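Local atomic coordinates of bifunctional GH43-CE protein (Bacteroides eggerthii, PDB entry 6MLY), a protein that probably cleaves xylose units from xylan-type chains through its family 43 glycoside hydrolase domain and also carries a predicted carbohydrate esterase domain. Residues 108-112 / 142-148. Sequence-based numbering, arbitrary orientation.
Sequences YLSTF and HDHSFFF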
ATOM      1  N   TYR A 108     -30.088  23.770   0.695  1.00 65.59           N
ATOM      2  CA  TYR A 108     -30.313  23.188   2.013  1.00 66.02           C
ATOM      3  C   TYR A 108     -29.483  21.910   2.152  1.00 66.08           C
ATOM      4  O   TYR A 108     -29.651  20.968   1.365  1.00 66.46           O
ATOM      5  CB  TYR A 108     -31.800  22.895   2.226  1.00 67.02           C
ATOM      6  CG  TYR A 108     -32.670  24.121   2.325  1.00 66.80           C
ATOM      7  CD1 TYR A 108     -33.266  24.669   1.202  1.00 66.92           C
ATOM      8  CD2 TYR A 108     -32.889  24.741   3.544  1.00 66.63           C
ATOM      9  CE1 TYR A 108     -34.068  25.798   1.286  1.00 66.69           C
ATOM     10  CE2 TYR A 108     -33.682  25.873   3.644  1.00 66.33           C
ATOM     11  CZ  TYR A 108     -34.279  26.402   2.513  1.00 66.38           C
ATOM     12  OH  TYR A 108     -35.056  27.518   2.615  1.00 66.15           O
ATOM     13  N   LEU A 109     -28.606  21.902   3.166  1.00 65.78           N
ATOM     14  CA  LEU A 109     -27.667  20.815   3.432  1.00 65.97           C
ATOM     15  C   LEU A 109     -27.807  20.353   4.890  1.00 66.58           C
ATOM     16  O   LEU A 109     -27.723  21.168   5.811  1.00 66.81           O
ATOM     17  CB  LEU A 109     -26.250  21.323   3.154  1.00 64.81           C
ATOM     18  CG  LEU A 109     -25.312  20.304   2.519  1.00 64.70           C
ATOM     19  CD1 LEU A 109     -23.900  20.864   2.415  1.00 63.81           C
ATOM     20  CD2 LEU A 109     -25.324  18.999   3.296  1.00 65.47           C
ATOM     21  N   SER A 110     -28.014  19.045   5.088  1.00 67.46           N
ATOM     22  CA  SER A 110     -28.142  18.457   6.420  1.00 68.27           C
ATOM     23  C   SER A 110     -27.134  17.315   6.596  1.00 68.67           C
ATOM     24  O   SER A 110     -26.799  16.634   5.637  1.00 68.62           O
ATOM     25  CB  SER A 110     -29.543  17.962   6.662  1.00 69.56           C
ATOM     26  OG  SER A 110     -29.748  16.697   6.050  1.00 70.23           O
ATOM     27  N   THR A 111     -26.677  17.122   7.839  1.00 69.75           N
ATOM     28  CA  THR A 111     -26.041  15.882   8.268  1.00 71.31           C
ATOM     29  C   THR A 111     -26.343  15.645   9.752  1.00 72.53           C
ATOM     30  O   THR A 111     -26.909  16.503  10.431  1.00 71.89           O
ATOM     31  CB  THR A 111     -24.530  15.888   7.995  1.00 70.57           C
ATOM     32  OG1 THR A 111     -24.033  14.581   8.284  1.00 72.00           O
ATOM     33  CG2 THR A 111     -23.766  16.901   8.818  1.00 70.40           C
ATOM     34  N   PHE A 112     -25.939  14.461  10.226  1.00 73.90           N
ATOM     35  CA  PHE A 112     -26.038  14.027  11.620  1.00 75.25           C
ATOM     36  C   PHE A 112     -24.682  13.448  12.040  1.00 75.66           C
ATOM     37  O   PHE A 112     -23.812  13.232  11.191  1.00 75.47           O
ATOM     38  CB  PHE A 112     -27.139  12.977  11.783  1.00 76.32           C
ATOM     39  CG  PHE A 112     -26.873  11.691  11.042  1.00 76.59           C
ATOM     40  CD1 PHE A 112     -26.445  10.558  11.715  1.00 77.61           C
ATOM     41  CD2 PHE A 112     -27.022  11.620   9.665  1.00 76.73           C
ATOM     42  CE1 PHE A 112     -26.181   9.382  11.030  1.00 78.54           C
ATOM     43  CE2 PHE A 112     -26.755  10.443   8.981  1.00 77.35           C
ATOM     44  CZ  PHE A 112     -26.339   9.325   9.664  1.00 78.16           C
ATOM     45  N   HIS A 142     -31.048   8.774  11.539  1.00 83.72           N
ATOM     46  CA  HIS A 142     -30.139   7.893  10.810  1.00 83.69           C
ATOM     47  C   HIS A 142     -30.489   7.915   9.316  1.00 83.03           C
ATOM     48  O   HIS A 142     -31.562   7.464   8.920  1.00 83.53           O
ATOM     49  CB  HIS A 142     -30.181   6.484  11.432  1.00 85.70           C
ATOM     50  CG  HIS A 142     -29.154   5.530  10.921  1.00 85.89           C
ATOM     51  ND1 HIS A 142     -27.841   5.548  11.359  1.00 85.61           N
ATOM     52  CD2 HIS A 142     -29.246   4.506  10.044  1.00 87.11           C
ATOM     53  CE1 HIS A 142     -27.165   4.587  10.758  1.00 86.08           C
ATOM     54  NE2 HIS A 142     -28.005   3.930   9.945  1.00 86.87           N
ATOM     55  N   ASP A 143     -29.562   8.443   8.505  1.00 82.20           N
ATOM     56  CA  ASP A 143     -29.665   8.477   7.043  1.00 82.43           C
ATOM     57  C   ASP A 143     -30.977   9.154   6.645  1.00 82.90           C
ATOM     58  O   ASP A 143     -31.728   8.632   5.819  1.00 85.06           O
ATOM     59  CB  ASP A 143     -29.615   7.075   6.434  1.00 83.74           C
ATOM     60  CG  ASP A 143     -28.475   6.220   6.945  1.00 83.54           C
ATOM     61  OD1 ASP A 143     -27.944   6.538   8.029  1.00 83.02           O
ATOM     62  OD2 ASP A 143     -28.134   5.244   6.257  1.00 84.85           O
ATOM     63  N   HIS A 144     -31.240  10.308   7.265  1.00 82.05           N
ATOM     64  CA  HIS A 144     -32.454  11.066   7.040  1.00 81.83           C
ATOM     65  C   HIS A 144     -32.404  11.705   5.650  1.00 80.44           C
ATOM     66  O   HIS A 144     -31.345  12.106   5.181  1.00 78.73           O
ATOM     67  CB  HIS A 144     -32.648  12.113   8.147  1.00 81.20           C
ATOM     68  CG  HIS A 144     -31.609  13.186   8.173  1.00 79.79           C
ATOM     69  ND1 HIS A 144     -30.664  13.279   9.179  1.00 79.76           N
ATOM     70  CD2 HIS A 144     -31.359  14.212   7.329  1.00 78.46           C
ATOM     71  CE1 HIS A 144     -29.881  14.316   8.951  1.00 77.83           C
ATOM     72  NE2 HIS A 144     -30.284  14.903   7.821  1.00 76.81           N
ATOM     73  N   SER A 145     -33.572  11.801   5.012  1.00 80.81           N
ATOM     74  CA  SER A 145     -33.734  12.461   3.724  1.00 79.34           C
ATOM     75  C   SER A 145     -34.914  13.433   3.805  1.00 78.79           C
ATOM     76  O   SER A 145     -36.030  13.056   3.502  1.00 79.83           O
ATOM     77  CB  SER A 145     -33.916  11.443   2.625  1.00 80.67           C
ATOM     78  OG  SER A 145     -34.353  12.056   1.419  1.00 80.86           O
ATOM     79  N   PHE A 146     -34.637  14.669   4.238  1.00 76.65           N
ATOM     80  CA  PHE A 146     -35.639  15.738   4.328  1.00 76.53           C
ATOM     81  C   PHE A 146     -36.040  16.168   2.911  1.00 76.83           C
ATOM     82  O   PHE A 146     -35.268  15.974   1.959  1.00 75.35           O
ATOM     83  CB  PHE A 146     -35.122  16.909   5.172  1.00 74.68           C
ATOM     84  CG  PHE A 146     -34.111  17.797   4.493  1.00 73.31           C
ATOM     85  CD1 PHE A 146     -34.514  18.895   3.751  1.00 72.76           C
ATOM     86  CD2 PHE A 146     -32.750  17.546   4.604  1.00 72.34           C
ATOM     87  CE1 PHE A 146     -33.584  19.715   3.127  1.00 71.50           C
ATOM     88  CE2 PHE A 146     -31.822  18.368   3.980  1.00 70.97           C
ATOM     89  CZ  PHE A 146     -32.240  19.453   3.245  1.00 70.51           C
ATOM     90  N   PHE A 147     -37.246  16.749   2.798  1.00 77.77           N
ATOM     91  CA  PHE A 147     -37.910  17.005   1.520  1.00 78.12           C
ATOM     92  C   PHE A 147     -38.948  18.121   1.672  1.00 78.29           C
ATOM     93  O   PHE A 147     -39.755  18.097   2.604  1.00 79.81           O
ATOM     94  CB  PHE A 147     -38.592  15.727   1.029  1.00 79.98           C
ATOM     95  CG  PHE A 147     -39.150  15.804  -0.369  1.00 81.41           C
ATOM     96  CD1 PHE A 147     -40.443  16.253  -0.594  1.00 82.46           C
ATOM     97  CD2 PHE A 147     -38.385  15.424  -1.461  1.00 81.53           C
ATOM     98  CE1 PHE A 147     -40.959  16.323  -1.880  1.00 83.56           C
ATOM     99  CE2 PHE A 147     -38.903  15.487  -2.746  1.00 82.71           C
ATOM    100  CZ  PHE A 147     -40.187  15.941  -2.953  1.00 83.52           C
ATOM    101  N   PHE A 148     -38.933  19.072   0.728  1.00 77.28           N
ATOM    102  CA  PHE A 148     -39.945  20.135   0.609  1.00 76.86           C
ATOM    103  C   PHE A 148     -41.071  19.673  -0.321  1.00 77.70           C
ATOM    104  O   PHE A 148     -40.847  19.469  -1.512  1.00 77.63           O
ATOM    105  CB  PHE A 148     -39.332  21.416   0.040  1.00 75.33           C
ATOM    106  CG  PHE A 148     -38.146  21.935   0.805  1.00 74.21           C
ATOM    107  CD1 PHE A 148     -38.318  22.803   1.870  1.00 73.58           C
ATOM    108  CD2 PHE A 148     -36.859  21.549   0.465  1.00 73.73           C
ATOM    109  CE1 PHE A 148     -37.227  23.278   2.579  1.00 72.58           C
ATOM    110  CE2 PHE A 148     -35.767  22.023   1.175  1.00 72.62           C
ATOM    111  CZ  PHE A 148     -35.954  22.890   2.229  1.00 72.09           C
TER
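Ser110 OG and His144 NE2 share a hydrogen bond of 2.6 Å, linking two neighbouring blades of the five-bladed beta-propeller characteristic of glycoside hydrolase family 43. The bond meets the imidazole at its edge, in the ring plane, and because His144 ND1 is held by the carbonyl of Tyr141, both ring nitrogens are engaged and the ring's rotation is fixed. No backbone bonds join strands 108-112 and 145-148, which run nearly antiparallel with axes 8.6 Å apart; side chains fill the interval. Phe146, its CG set between backbone N and carbonyl carbon (chi1 75°), directs its ring edge at the opposite strand, CZ lying 3.6 Å from Tyr108 CB. Further along, the edge of Phe148 meets the face of Tyr108 in an edge-to-face pair, centroids 4.7 Å apart, while Phe148 also stacks on the ring of His103. A serine in place of Tyr108 would probably leave the Phe148 edge without its aromatic face. At the other end, Phe112 packs against His142, His144 and the loop residue Asp143, predicted to modulate the pKa of the catalytic acid; Asp143 OD1 lies 3.6 Å from Phe112 CZ.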